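Local coordinates for nitrite oxidoreductase subunit B (Kuenenia stuttgartiensis, PDB 7B04), which probably relays electrons through its iron-sulfur clusters as the NarH-like beta subunit of a nitrite:nitrate oxidoreductase, at residues A[28-33]-A[301-306]; A[269-274]-A[349-354]; A[291-296]-A[318-323]. All coordinates share one frame; numbering follows the deposited sequence.

Contact 1. Residues A[28-33]-A[301-306]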
ATOM      1  N   ALA A  28      24.481  -3.847  -3.688  1.00 35.29           N
ATOM      2  CA  ALA A  28      23.402  -4.434  -2.911  1.00 33.12           C
ATOM      3  C   ALA A  28      22.855  -5.643  -3.653  1.00 35.16           C
ATOM      4  O   ALA A  28      22.986  -5.762  -4.874  1.00 34.56           O
ATOM      5  CB  ALA A  28      22.287  -3.418  -2.637  1.00 32.46           C
ATOM      6  N   VAL A  29      22.233  -6.542  -2.893  1.00 36.50           N
ATOM      7  CA  VAL A  29      21.626  -7.754  -3.428  1.00 30.06           C
ATOM      8  C   VAL A  29      20.138  -7.720  -3.115  1.00 29.64           C
ATOM      9  O   VAL A  29      19.750  -7.551  -1.955  1.00 34.63           O
ATOM     10  CB  VAL A  29      22.277  -9.018  -2.838  1.00 28.80           C
ATOM     11  CG1 VAL A  29      21.466 -10.253  -3.198  1.00 30.05           C
ATOM     12  CG2 VAL A  29      23.713  -9.147  -3.322  1.00 29.60           C
ATOM     13  N   PHE A  30      19.310  -7.892  -4.143  1.00 30.14           N
ATOM     14  CA  PHE A  30      17.858  -7.887  -4.000  1.00 31.14           C
ATOM     15  C   PHE A  30      17.342  -9.296  -4.258  1.00 39.08           C
ATOM     16  O   PHE A  30      17.534  -9.838  -5.352  1.00 37.04           O
ATOM     17  CB  PHE A  30      17.197  -6.907  -4.973  1.00 30.35           C
ATOM     18  CG  PHE A  30      17.500  -5.452  -4.707  1.00 28.69           C
ATOM     19  CD1 PHE A  30      18.410  -5.066  -3.740  1.00 28.90           C
ATOM     20  CD2 PHE A  30      16.860  -4.465  -5.440  1.00 29.15           C
ATOM     21  CE1 PHE A  30      18.677  -3.732  -3.512  1.00 30.11           C
ATOM     22  CE2 PHE A  30      17.123  -3.129  -5.215  1.00 25.70           C
ATOM     23  CZ  PHE A  30      18.032  -2.763  -4.249  1.00 31.52           C
ATOM     24  N   ASN A  31      16.686  -9.886  -3.260  1.00 38.91           N
ATOM     25  CA  ASN A  31      16.060 -11.199  -3.423  1.00 36.29           C
ATOM     26  C   ASN A  31      14.645 -10.973  -3.941  1.00 39.86           C
ATOM     27  O   ASN A  31      13.704 -10.773  -3.172  1.00 42.43           O
ATOM     28  CB  ASN A  31      16.072 -11.977  -2.113  1.00 40.39           C
ATOM     29  CG  ASN A  31      15.687 -13.434  -2.296  1.00 42.00           C
ATOM     30  OD1 ASN A  31      15.359 -13.869  -3.401  1.00 40.72           O
ATOM     31  ND2 ASN A  31      15.725 -14.195  -1.210  1.00 43.11           N
ATOM     32  N   ILE A  32      14.496 -11.011  -5.269  1.00 40.21           N
ATOM     33  CA  ILE A  32      13.198 -10.771  -5.896  1.00 35.93           C
ATOM     34  C   ILE A  32      12.154 -11.767  -5.406  1.00 33.68           C
ATOM     35  O   ILE A  32      10.966 -11.437  -5.306  1.00 36.62           O
ATOM     36  CB  ILE A  32      13.334 -10.813  -7.431  1.00 28.97           C
ATOM     37  CG1 ILE A  32      14.368  -9.793  -7.908  1.00 30.86           C
ATOM     38  CG2 ILE A  32      11.997 -10.545  -8.099  1.00 33.85           C
ATOM     39  CD1 ILE A  32      14.613  -9.842  -9.401  1.00 40.77           C
ATOM     40  N   ASN A  33      12.578 -12.991  -5.088  1.00 33.96           N
ATOM     41  CA  ASN A  33      11.645 -14.018  -4.633  1.00 31.34           C
ATOM     42  C   ASN A  33      10.873 -13.592  -3.390  1.00 34.45           C
ATOM     43  O   ASN A  33       9.749 -14.057  -3.174  1.00 42.92           O
ATOM     44  CB  ASN A  33      12.400 -15.317  -4.365  1.00 32.95           C
ATOM     45  CG  ASN A  33      13.004 -15.908  -5.622  1.00 39.00           C
ATOM     46  OD1 ASN A  33      12.292 -16.230  -6.572  1.00 38.12           O
ATOM     47  ND2 ASN A  33      14.324 -16.050  -5.636  1.00 35.15           N
ATOM     48  N   PRO A 301      26.107  -2.263 -13.873  1.00 34.88           N
ATOM     49  CA  PRO A 301      25.309  -1.950 -12.685  1.00 32.54           C
ATOM     50  C   PRO A 301      25.855  -2.665 -11.460  1.00 38.20           C
ATOM     51  O   PRO A 301      26.528  -3.693 -11.552  1.00 40.99           O
ATOM     52  CB  PRO A 301      23.908  -2.464 -13.042  1.00 36.05           C
ATOM     53  CG  PRO A 301      23.922  -2.652 -14.514  1.00 39.55           C
ATOM     54  CD  PRO A 301      25.326  -2.997 -14.880  1.00 36.71           C
ATOM     55  N   ASN A 302      25.548  -2.108 -10.289  1.00 36.38           N
ATOM     56  CA  ASN A 302      26.029  -2.684  -9.040  1.00 37.08           C
ATOM     57  C   ASN A 302      24.887  -2.959  -8.070  1.00 30.54           C
ATOM     58  O   ASN A 302      25.107  -3.005  -6.857  1.00 28.16           O
ATOM     59  CB  ASN A 302      27.084  -1.776  -8.412  1.00 33.77           C
ATOM     60  CG  ASN A 302      28.339  -1.688  -9.259  1.00 32.14           C
ATOM     61  OD1 ASN A 302      28.952  -2.704  -9.586  1.00 33.44           O
ATOM     62  ND2 ASN A 302      28.716  -0.473  -9.634  1.00 36.02           N
ATOM     63  N   ILE A 303      23.679  -3.148  -8.588  1.00 34.34           N
ATOM     64  CA  ILE A 303      22.556  -3.695  -7.840  1.00 31.61           C
ATOM     65  C   ILE A 303      22.247  -5.050  -8.457  1.00 31.96           C
ATOM     66  O   ILE A 303      21.817  -5.133  -9.615  1.00 37.29           O
ATOM     67  CB  ILE A 303      21.333  -2.769  -7.877  1.00 32.78           C
ATOM     68  CG1 ILE A 303      21.688  -1.396  -7.306  1.00 33.10           C
ATOM     69  CG2 ILE A 303      20.175  -3.387  -7.106  1.00 28.14           C
ATOM     70  CD1 ILE A 303      22.154  -1.438  -5.868  1.00 28.95           C
ATOM     71  N   TYR A 304      22.471  -6.114  -7.695  1.00 32.63           N
ATOM     72  CA  TYR A 304      22.383  -7.474  -8.200  1.00 36.11           C
ATOM     73  C   TYR A 304      21.151  -8.163  -7.633  1.00 37.24           C
ATOM     74  O   TYR A 304      20.808  -7.978  -6.462  1.00 34.51           O
ATOM     75  CB  TYR A 304      23.643  -8.265  -7.845  1.00 34.53           C
ATOM     76  CG  TYR A 304      24.913  -7.660  -8.393  1.00 33.95           C
ATOM     77  CD1 TYR A 304      25.419  -8.056  -9.623  1.00 36.95           C
ATOM     78  CD2 TYR A 304      25.601  -6.685  -7.684  1.00 32.43           C
ATOM     79  CE1 TYR A 304      26.580  -7.502 -10.128  1.00 40.82           C
ATOM     80  CE2 TYR A 304      26.761  -6.127  -8.179  1.00 36.68           C
ATOM     81  CZ  TYR A 304      27.245  -6.538  -9.402  1.00 40.59           C
ATOM     82  OH  TYR A 304      28.400  -5.981  -9.898  1.00 39.74           O
ATOM     83  N   TYR A 305      20.485  -8.952  -8.472  1.00 33.88           N
ATOM     84  CA  TYR A 305      19.199  -9.542  -8.138  1.00 34.76           C
ATOM     85  C   TYR A 305      19.285 -11.060  -8.141  1.00 37.68           C
ATOM     86  O   TYR A 305      19.943 -11.652  -9.002  1.00 42.57           O
ATOM     87  CB  TYR A 305      18.121  -9.115  -9.137  1.00 34.94           C
ATOM     88  CG  TYR A 305      17.855  -7.631  -9.201  1.00 31.13           C
ATOM     89  CD1 TYR A 305      16.816  -7.064  -8.479  1.00 32.38           C
ATOM     90  CD2 TYR A 305      18.631  -6.800  -9.998  1.00 31.62           C
ATOM     91  CE1 TYR A 305      16.560  -5.710  -8.540  1.00 32.72           C
ATOM     92  CE2 TYR A 305      18.385  -5.444 -10.066  1.00 28.69           C
ATOM     93  CZ  TYR A 305      17.349  -4.904  -9.334  1.00 35.47           C
ATOM     94  OH  TYR A 305      17.100  -3.553  -9.397  1.00 40.34           O
ATOM     95  N   ILE A 306      18.600 -11.683  -7.190  1.00 33.75           N
ATOM     96  CA  ILE A 306      18.338 -13.118  -7.226  1.00 35.24           C
ATOM     97  C   ILE A 306      17.080 -13.323  -8.066  1.00 34.75           C
ATOM     98  O   ILE A 306      16.006 -12.840  -7.673  1.00 36.89           O
ATOM     99  CB  ILE A 306      18.163 -13.699  -5.818  1.00 35.63           C
ATOM    100  CG1 ILE A 306      19.488 -13.648  -5.054  1.00 31.68           C
ATOM    101  CG2 ILE A 306      17.649 -15.128  -5.892  1.00 37.24           C
ATOM    102  CD1 ILE A 306      19.382 -14.102  -3.616  1.00 28.12           C
TER
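A28 to N31 pair one for one with I303 to I306 as parallel strands, the axes of these short segments 4.6 Å apart and inclined by 26°. Y304 N binds A28 O, F30 N binds Y304 O at 2.8 Å, and I306 N binds F30 O, also at 2.8 Å. Weak bonds, A28 N to N302 O and I32 N to I306 O, continue the ladder at its two ends. A28, F30, I303 and Y305 share one face. I303 sends CG2, the branch anti to its N, over the centre of the F30 ring, 3.5 Å above the plane. F30 also turns an edge to the face of Y305 in an offset edge-to-face pair with planes at 86°, F30 CD2 reaching Y305 CE1 at 3.4 Å. Replacing F30 by an alanine is likely to open a gap beneath I303 CG2, leave the Y305 ring freer to turn and deprive R267 of its cation-pi partner. I306, on the V29 and Y304 face, brings CG2 to 3.5 Å from ND2 of N33 in the 3-10 segment beyond the strand, an amide that donates to N31 OD1 while its own OD1 accepts R309 N. The two strands are the inner pair of a mixed four-stranded sheet, and strand 25-31 runs, through a short 3-10 segment, toward C35, which binds [4Fe-4S] cluster #1 in the same ferredoxin-type region.

Contact 2. Residues A[269-274]-A[349-354]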
ATOM      1  N   GLN A 269      22.491  -4.294   1.680  1.00 34.80           N
ATOM      2  CA  GLN A 269      23.362  -3.284   1.097  1.00 37.60           C
ATOM      3  C   GLN A 269      24.716  -3.293   1.790  1.00 32.83           C
ATOM      4  O   GLN A 269      24.793  -3.358   3.022  1.00 36.58           O
ATOM      5  CB  GLN A 269      22.731  -1.896   1.214  1.00 37.96           C
ATOM      6  CG  GLN A 269      23.437  -0.829   0.407  1.00 31.67           C
ATOM      7  CD  GLN A 269      24.258   0.102   1.275  1.00 36.22           C
ATOM      8  OE1 GLN A 269      23.720   0.987   1.938  1.00 36.99           O
ATOM      9  NE2 GLN A 269      25.573  -0.083   1.261  1.00 39.19           N
ATOM     10  N   GLY A 270      25.777  -3.220   0.990  1.00 28.19           N
ATOM     11  CA  GLY A 270      27.136  -3.205   1.489  1.00 36.63           C
ATOM     12  C   GLY A 270      28.111  -2.685   0.453  1.00 35.82           C
ATOM     13  O   GLY A 270      27.817  -1.714  -0.249  1.00 35.29           O
ATOM     14  N   PHE A 271      29.279  -3.316   0.353  1.00 34.77           N
ATOM     15  CA  PHE A 271      30.260  -2.952  -0.656  1.00 31.67           C
ATOM     16  C   PHE A 271      30.822  -4.208  -1.306  1.00 31.95           C
ATOM     17  O   PHE A 271      30.905  -5.268  -0.678  1.00 35.35           O
ATOM     18  CB  PHE A 271      31.398  -2.119  -0.057  1.00 31.65           C
ATOM     19  CG  PHE A 271      30.936  -0.849   0.590  1.00 33.66           C
ATOM     20  CD1 PHE A 271      30.599   0.253  -0.178  1.00 36.31           C
ATOM     21  CD2 PHE A 271      30.831  -0.756   1.967  1.00 31.74           C
ATOM     22  CE1 PHE A 271      30.171   1.426   0.416  1.00 35.30           C
ATOM     23  CE2 PHE A 271      30.406   0.411   2.568  1.00 33.02           C
ATOM     24  CZ  PHE A 271      30.075   1.504   1.792  1.00 36.22           C
ATOM     25  N   LEU A 272      31.208  -4.077  -2.573  1.00 31.15           N
ATOM     26  CA  LEU A 272      31.906  -5.142  -3.290  1.00 29.53           C
ATOM     27  C   LEU A 272      33.387  -5.078  -2.937  1.00 38.25           C
ATOM     28  O   LEU A 272      34.127  -4.236  -3.450  1.00 33.99           O
ATOM     29  CB  LEU A 272      31.688  -5.013  -4.793  1.00 24.55           C
ATOM     30  CG  LEU A 272      30.562  -5.869  -5.373  1.00 31.90           C
ATOM     31  CD1 LEU A 272      30.376  -5.585  -6.856  1.00 28.32           C
ATOM     32  CD2 LEU A 272      30.843  -7.343  -5.138  1.00 36.62           C
ATOM     33  N   ASP A 273      33.823  -5.968  -2.052  1.00 38.90           N
ATOM     34  CA  ASP A 273      35.228  -6.079  -1.698  1.00 35.82           C
ATOM     35  C   ASP A 273      35.924  -7.077  -2.621  1.00 42.55           C
ATOM     36  O   ASP A 273      35.348  -7.578  -3.591  1.00 37.44           O
ATOM     37  CB  ASP A 273      35.380  -6.506  -0.238  1.00 35.79           C
ATOM     38  CG  ASP A 273      34.884  -5.459   0.737  1.00 46.56           C
ATOM     39  OD1 ASP A 273      34.981  -4.254   0.425  1.00 49.74           O
ATOM     40  OD2 ASP A 273      34.401  -5.848   1.821  1.00 54.33           O
ATOM     41  N   ASP A 274      37.187  -7.365  -2.320  1.00 43.37           N
ATOM     42  CA  ASP A 274      37.855  -8.577  -2.767  1.00 39.11           C
ATOM     43  C   ASP A 274      37.776  -9.655  -1.695  1.00 43.24           C
ATOM     44  O   ASP A 274      38.361 -10.732  -1.848  1.00 54.10           O
ATOM     45  CB  ASP A 274      39.314  -8.276  -3.128  1.00 37.85           C
ATOM     46  CG  ASP A 274      39.962  -9.390  -3.931  1.00 52.06           C
ATOM     47  OD1 ASP A 274      39.537  -9.625  -5.081  1.00 49.72           O
ATOM     48  OD2 ASP A 274      40.902 -10.028  -3.409  1.00 58.49           O
ATOM     49  N   GLN A 349      20.295  -2.016  10.651  1.00 36.54           N
ATOM     50  CA  GLN A 349      20.487  -0.915   9.717  1.00 37.29           C
ATOM     51  C   GLN A 349      21.955  -0.583   9.490  1.00 27.62           C
ATOM     52  O   GLN A 349      22.268   0.168   8.562  1.00 30.33           O
ATOM     53  CB  GLN A 349      19.736   0.335  10.188  1.00 32.61           C
ATOM     54  CG  GLN A 349      19.737   0.558  11.685  1.00 39.20           C
ATOM     55  CD  GLN A 349      18.600   1.453  12.133  1.00 38.54           C
ATOM     56  OE1 GLN A 349      17.824   1.948  11.314  1.00 24.39           O
ATOM     57  NE2 GLN A 349      18.496   1.673  13.438  1.00 42.85           N
ATOM     58  N   THR A 350      22.854  -1.116  10.312  1.00 30.13           N
ATOM     59  CA  THR A 350      24.276  -0.861  10.146  1.00 32.97           C
ATOM     60  C   THR A 350      24.839  -1.785   9.073  1.00 33.38           C
ATOM     61  O   THR A 350      24.487  -2.967   9.006  1.00 35.53           O
ATOM     62  CB  THR A 350      25.016  -1.081  11.467  1.00 30.42           C
ATOM     63  OG1 THR A 350      24.437  -0.256  12.487  1.00 32.58           O
ATOM     64  CG2 THR A 350      26.493  -0.744  11.325  1.00 28.28           C
ATOM     65  N   ILE A 351      25.717  -1.242   8.230  1.00 33.69           N
ATOM     66  CA  ILE A 351      26.306  -2.040   7.162  1.00 35.05           C
ATOM     67  C   ILE A 351      27.234  -3.084   7.764  1.00 34.94           C
ATOM     68  O   ILE A 351      28.043  -2.786   8.652  1.00 31.16           O
ATOM     69  CB  ILE A 351      27.052  -1.143   6.162  1.00 36.65           C
ATOM     70  CG1 ILE A 351      26.082  -0.183   5.474  1.00 32.70           C
ATOM     71  CG2 ILE A 351      27.773  -1.986   5.121  1.00 34.16           C
ATOM     72  CD1 ILE A 351      26.762   0.873   4.633  1.00 28.99           C
ATOM     73  N   VAL A 352      27.120  -4.317   7.278  1.00 38.40           N
ATOM     74  CA  VAL A 352      27.931  -5.439   7.733  1.00 36.15           C
ATOM     75  C   VAL A 352      28.956  -5.750   6.653  1.00 36.73           C
ATOM     76  O   VAL A 352      28.591  -5.983   5.494  1.00 34.64           O
ATOM     77  CB  VAL A 352      27.070  -6.673   8.045  1.00 29.41           C
ATOM     78  CG1 VAL A 352      27.955  -7.883   8.231  1.00 37.88           C
ATOM     79  CG2 VAL A 352      26.215  -6.432   9.278  1.00 33.15           C
ATOM     80  N   TYR A 353      30.232  -5.757   7.032  1.00 37.10           N
ATOM     81  CA  TYR A 353      31.316  -5.987   6.084  1.00 41.98           C
ATOM     82  C   TYR A 353      31.784  -7.432   6.033  1.00 41.65           C
ATOM     83  O   TYR A 353      32.329  -7.854   5.007  1.00 41.05           O
ATOM     84  CB  TYR A 353      32.509  -5.086   6.417  1.00 37.15           C
ATOM     85  CG  TYR A 353      32.218  -3.620   6.215  1.00 30.70           C
ATOM     86  CD1 TYR A 353      32.585  -2.978   5.043  1.00 34.59           C
ATOM     87  CD2 TYR A 353      31.562  -2.883   7.191  1.00 34.01           C
ATOM     88  CE1 TYR A 353      32.316  -1.639   4.852  1.00 41.88           C
ATOM     89  CE2 TYR A 353      31.288  -1.544   7.008  1.00 40.87           C
ATOM     90  CZ  TYR A 353      31.667  -0.927   5.835  1.00 41.82           C
ATOM     91  OH  TYR A 353      31.400   0.407   5.640  1.00 41.53           O
ATOM     92  N   GLU A 354      31.594  -8.199   7.104  1.00 46.39           N
ATOM     93  CA  GLU A 354      31.977  -9.601   7.121  1.00 46.84           C
ATOM     94  C   GLU A 354      30.937 -10.407   7.889  1.00 43.33           C
ATOM     95  O   GLU A 354      30.313  -9.905   8.828  1.00 36.81           O
ATOM     96  CB  GLU A 354      33.361  -9.762   7.767  1.00 42.43           C
ATOM     97  CG  GLU A 354      34.114 -11.011   7.384  1.00 55.01           C
ATOM     98  CD  GLU A 354      35.620 -10.806   7.410  1.00 55.95           C
ATOM     99  OE1 GLU A 354      36.060  -9.649   7.578  1.00 62.44           O
ATOM    100  OE2 GLU A 354      36.364 -11.798   7.266  1.00 62.64           O
TER
HETATM  101  O   HOH W   1      29.388  -5.287   2.982  1.00 35.86           O
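G270 and I351 bring the two backbones to 5.9 Å between CA atoms, and a water bridges strand and loop by accepting from F271 N and donating to V352 O at 2.7 Å. I351 bears directly on the strand. Its CG2 lies 3.9 Å from G270 CA, and its CD1 meets the amide of Q269 at NE2, 3.7 Å away. That amide is fixed from two directions: the side chain leaves with CG anti to the backbone N (chi1 -169°) and bends at the next bond, so that NE2 donates to G270 O at 3.2 Å, while OE1 accepts the backbone N of T256, a residue of the [4Fe-4S] cluster #2 site. Strand 267-272 is outermost, within this chain, in a mixed four-stranded sheet; the loop runs along it and enters strand 354-358 through a classic beta bulge, with Y353 and E354 both facing F383. F271 and Y353 meet rim to rim, neither ring over the other, their planes 22° apart. Y353 OH lies near the plane of the F271 ring, at its edge, 3.2 Å from CE2. The F271 ring also meets H24, while I351 CG2 rests over the rim of one Y353 face.

Contact 3. Residues A[291-296]-A[318-323]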
ATOM      1  N   LEU A 291      22.508 -11.156  -9.767  1.00 31.63           N
ATOM      2  CA  LEU A 291      22.952 -10.792 -11.102  1.00 34.36           C
ATOM      3  C   LEU A 291      22.528  -9.373 -11.451  1.00 35.41           C
ATOM      4  O   LEU A 291      21.498  -8.892 -10.968  1.00 43.48           O
ATOM      5  CB  LEU A 291      22.385 -11.765 -12.147  1.00 31.55           C
ATOM      6  CG  LEU A 291      22.529 -13.253 -11.832  1.00 36.58           C
ATOM      7  CD1 LEU A 291      21.918 -14.082 -12.941  1.00 41.46           C
ATOM      8  CD2 LEU A 291      23.987 -13.625 -11.624  1.00 38.11           C
ATOM      9  N   PRO A 292      23.297  -8.686 -12.293  1.00 34.80           N
ATOM     10  CA  PRO A 292      23.000  -7.282 -12.594  1.00 33.29           C
ATOM     11  C   PRO A 292      21.806  -7.136 -13.527  1.00 29.59           C
ATOM     12  O   PRO A 292      21.443  -8.045 -14.275  1.00 32.21           O
ATOM     13  CB  PRO A 292      24.285  -6.788 -13.268  1.00 35.04           C
ATOM     14  CG  PRO A 292      24.864  -8.010 -13.890  1.00 31.96           C
ATOM     15  CD  PRO A 292      24.530  -9.144 -12.960  1.00 30.76           C
ATOM     16  N   LEU A 293      21.201  -5.952 -13.471  1.00 28.73           N
ATOM     17  CA  LEU A 293      20.044  -5.626 -14.296  1.00 30.46           C
ATOM     18  C   LEU A 293      20.504  -5.126 -15.660  1.00 31.89           C
ATOM     19  O   LEU A 293      21.200  -4.108 -15.751  1.00 36.35           O
ATOM     20  CB  LEU A 293      19.178  -4.572 -13.608  1.00 25.08           C
ATOM     21  CG  LEU A 293      17.961  -4.091 -14.395  1.00 25.72           C
ATOM     22  CD1 LEU A 293      16.990  -5.240 -14.606  1.00 27.77           C
ATOM     23  CD2 LEU A 293      17.282  -2.932 -13.683  1.00 28.48           C
ATOM     24  N   TYR A 294      20.089  -5.832 -16.715  1.00 31.29           N
ATOM     25  CA  TYR A 294      20.415  -5.528 -18.103  1.00 31.52           C
ATOM     26  C   TYR A 294      21.897  -5.203 -18.274  1.00 37.84           C
ATOM     27  O   TYR A 294      22.249  -4.052 -18.563  1.00 39.78           O
ATOM     28  CB  TYR A 294      19.561  -4.366 -18.617  1.00 29.41           C
ATOM     29  CG  TYR A 294      18.082  -4.680 -18.766  1.00 35.31           C
ATOM     30  CD1 TYR A 294      17.631  -5.571 -19.731  1.00 34.08           C
ATOM     31  CD2 TYR A 294      17.136  -4.073 -17.947  1.00 33.22           C
ATOM     32  CE1 TYR A 294      16.286  -5.856 -19.874  1.00 38.50           C
ATOM     33  CE2 TYR A 294      15.785  -4.352 -18.082  1.00 30.35           C
ATOM     34  CZ  TYR A 294      15.366  -5.243 -19.047  1.00 35.56           C
ATOM     35  OH  TYR A 294      14.027  -5.527 -19.188  1.00 33.50           O
ATOM     36  N   PRO A 295      22.794  -6.186 -18.131  1.00 37.44           N
ATOM     37  CA  PRO A 295      24.204  -5.930 -18.440  1.00 38.04           C
ATOM     38  C   PRO A 295      24.441  -5.657 -19.907  1.00 37.54           C
ATOM     39  O   PRO A 295      25.536  -5.209 -20.266  1.00 35.61           O
ATOM     40  CB  PRO A 295      24.908  -7.214 -17.987  1.00 30.76           C
ATOM     41  CG  PRO A 295      23.856  -8.268 -18.102  1.00 36.22           C
ATOM     42  CD  PRO A 295      22.548  -7.595 -17.771  1.00 34.38           C
ATOM     43  N   GLN A 296      23.450  -5.913 -20.764  1.00 36.44           N
ATOM     44  CA  GLN A 296      23.548  -5.583 -22.186  1.00 35.76           C
ATOM     45  C   GLN A 296      23.921  -4.129 -22.408  1.00 40.70           C
ATOM     46  O   GLN A 296      24.682  -3.817 -23.335  1.00 39.97           O
ATOM     47  CB  GLN A 296      22.212  -5.853 -22.869  1.00 37.48           C
ATOM     48  CG  GLN A 296      21.709  -7.278 -22.816  1.00 45.12           C
ATOM     49  CD  GLN A 296      20.700  -7.495 -21.706  1.00 48.80           C
ATOM     50  OE1 GLN A 296      19.906  -6.614 -21.406  1.00 52.64           O
ATOM     51  NE2 GLN A 296      20.734  -8.675 -21.083  1.00 47.97           N
ATOM     52  N   GLN A 318      17.541 -12.793 -20.593  1.00 38.75           N
ATOM     53  CA  GLN A 318      17.704 -11.555 -21.341  1.00 38.97           C
ATOM     54  C   GLN A 318      17.821 -10.350 -20.417  1.00 44.81           C
ATOM     55  O   GLN A 318      18.418  -9.339 -20.804  1.00 42.58           O
ATOM     56  CB  GLN A 318      16.526 -11.377 -22.308  1.00 42.42           C
ATOM     57  CG  GLN A 318      16.071  -9.937 -22.487  1.00 40.20           C
ATOM     58  CD  GLN A 318      14.727  -9.804 -23.168  1.00 42.28           C
ATOM     59  OE1 GLN A 318      14.548 -10.226 -24.310  1.00 44.63           O
ATOM     60  NE2 GLN A 318      13.773  -9.198 -22.472  1.00 44.82           N
ATOM     61  N   MET A 319      17.351 -10.470 -19.179  1.00 40.20           N
ATOM     62  CA  MET A 319      17.369  -9.374 -18.220  1.00 34.85           C
ATOM     63  C   MET A 319      18.573  -9.418 -17.287  1.00 33.85           C
ATOM     64  O   MET A 319      19.118  -8.365 -16.944  1.00 33.28           O
ATOM     65  CB  MET A 319      16.081  -9.380 -17.390  1.00 35.14           C
ATOM     66  CG  MET A 319      15.998  -8.260 -16.370  1.00 34.11           C
ATOM     67  SD  MET A 319      14.457  -8.266 -15.440  1.00 40.40           S
ATOM     68  CE  MET A 319      13.343  -7.509 -16.621  1.00 33.77           C
ATOM     69  N   PHE A 320      19.011 -10.609 -16.877  1.00 36.92           N
ATOM     70  CA  PHE A 320      20.090 -10.742 -15.904  1.00 36.59           C
ATOM     71  C   PHE A 320      21.298 -11.498 -16.446  1.00 39.05           C
ATOM     72  O   PHE A 320      22.235 -11.769 -15.686  1.00 43.09           O
ATOM     73  CB  PHE A 320      19.581 -11.440 -14.638  1.00 31.46           C
ATOM     74  CG  PHE A 320      18.442 -10.729 -13.968  1.00 39.25           C
ATOM     75  CD1 PHE A 320      18.648  -9.529 -13.307  1.00 33.83           C
ATOM     76  CD2 PHE A 320      17.165 -11.266 -13.992  1.00 42.29           C
ATOM     77  CE1 PHE A 320      17.600  -8.876 -12.686  1.00 39.04           C
ATOM     78  CE2 PHE A 320      16.113 -10.617 -13.372  1.00 38.61           C
ATOM     79  CZ  PHE A 320      16.331  -9.421 -12.718  1.00 42.42           C
ATOM     80  N   GLY A 321      21.309 -11.841 -17.731  1.00 41.17           N
ATOM     81  CA  GLY A 321      22.421 -12.556 -18.311  1.00 44.40           C
ATOM     82  C   GLY A 321      22.253 -14.059 -18.216  1.00 47.04           C
ATOM     83  O   GLY A 321      21.198 -14.567 -17.826  1.00 40.56           O
ATOM     84  N   PRO A 322      23.308 -14.805 -18.555  1.00 49.42           N
ATOM     85  CA  PRO A 322      23.194 -16.270 -18.604  1.00 41.49           C
ATOM     86  C   PRO A 322      23.300 -16.960 -17.254  1.00 40.10           C
ATOM     87  O   PRO A 322      22.992 -18.157 -17.169  1.00 35.79           O
ATOM     88  CB  PRO A 322      24.360 -16.674 -19.513  1.00 38.22           C
ATOM     89  CG  PRO A 322      25.372 -15.602 -19.306  1.00 40.04           C
ATOM     90  CD  PRO A 322      24.615 -14.329 -19.041  1.00 45.39           C
ATOM     91  N   GLY A 323      23.710 -16.257 -16.201  1.00 38.87           N
ATOM     92  CA  GLY A 323      23.851 -16.860 -14.889  1.00 35.18           C
ATOM     93  C   GLY A 323      22.551 -17.183 -14.184  1.00 38.68           C
ATOM     94  O   GLY A 323      22.584 -17.688 -13.059  1.00 44.76           O
TER
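M319 packs against both L293 and the Y294 ring, its CG 3.6 Å from L293 CD1 and, in a CH-pi contact, 4.1 Å above one face of Y294, offset toward the rim. The M319 chain runs extended through its first two torsions (chi1 -179°), then bends at the third, which places CE 3.9 Å from Y294 CZ; SD, lying obliquely to the ring, makes a Met-aromatic contact at the C-terminal end of helix 313-320. The same CG stands over the centre of the F320 ring, which L293 CD1 approaches at CE1. Farther along, L291 CB packs on F320 CB at 3.8 Å, and L291 CD1 reaches the backbone of G323 after the chain has left the helix at G321 with positive phi. P292 O lies at the edge of F320, near the ring plane and 3.3 Å from CD1. At the outer margin, Q318 OE1 accepts L1143 N of the neighbouring subunit A; the modelled approach of Q296 NE2 to Q318 O is too short to be more than doubtful. Outside the two segments, Y220 OH is hydrogen-bonded to both L293 O and Y294 O. Between the backbones, Y294 N donates a hydrogen bond to M319 O at 2.7 Å.

All three contacts are largely buried and reach the same mixed four-stranded sheet, but at different depths. Contact 1 is its middle, near the centre of the chain, and is held by a regular backbone ladder with aromatic packing on one face. Contact 2 adds a loop to strand 267-272, using a water and side chains in place of a ladder, with partly exposed residues among those touching. Contact 3 joins strand 291-292 and the loop after it to the end of helix 313-320, chiefly through apolar groups, and reaches subunit A more widely than contact 1 does. Contact 1 touches both others: A28 CB packs on Q269, and Y305 N probably bonds to L291 O. Contacts 2 and 3 do not touch.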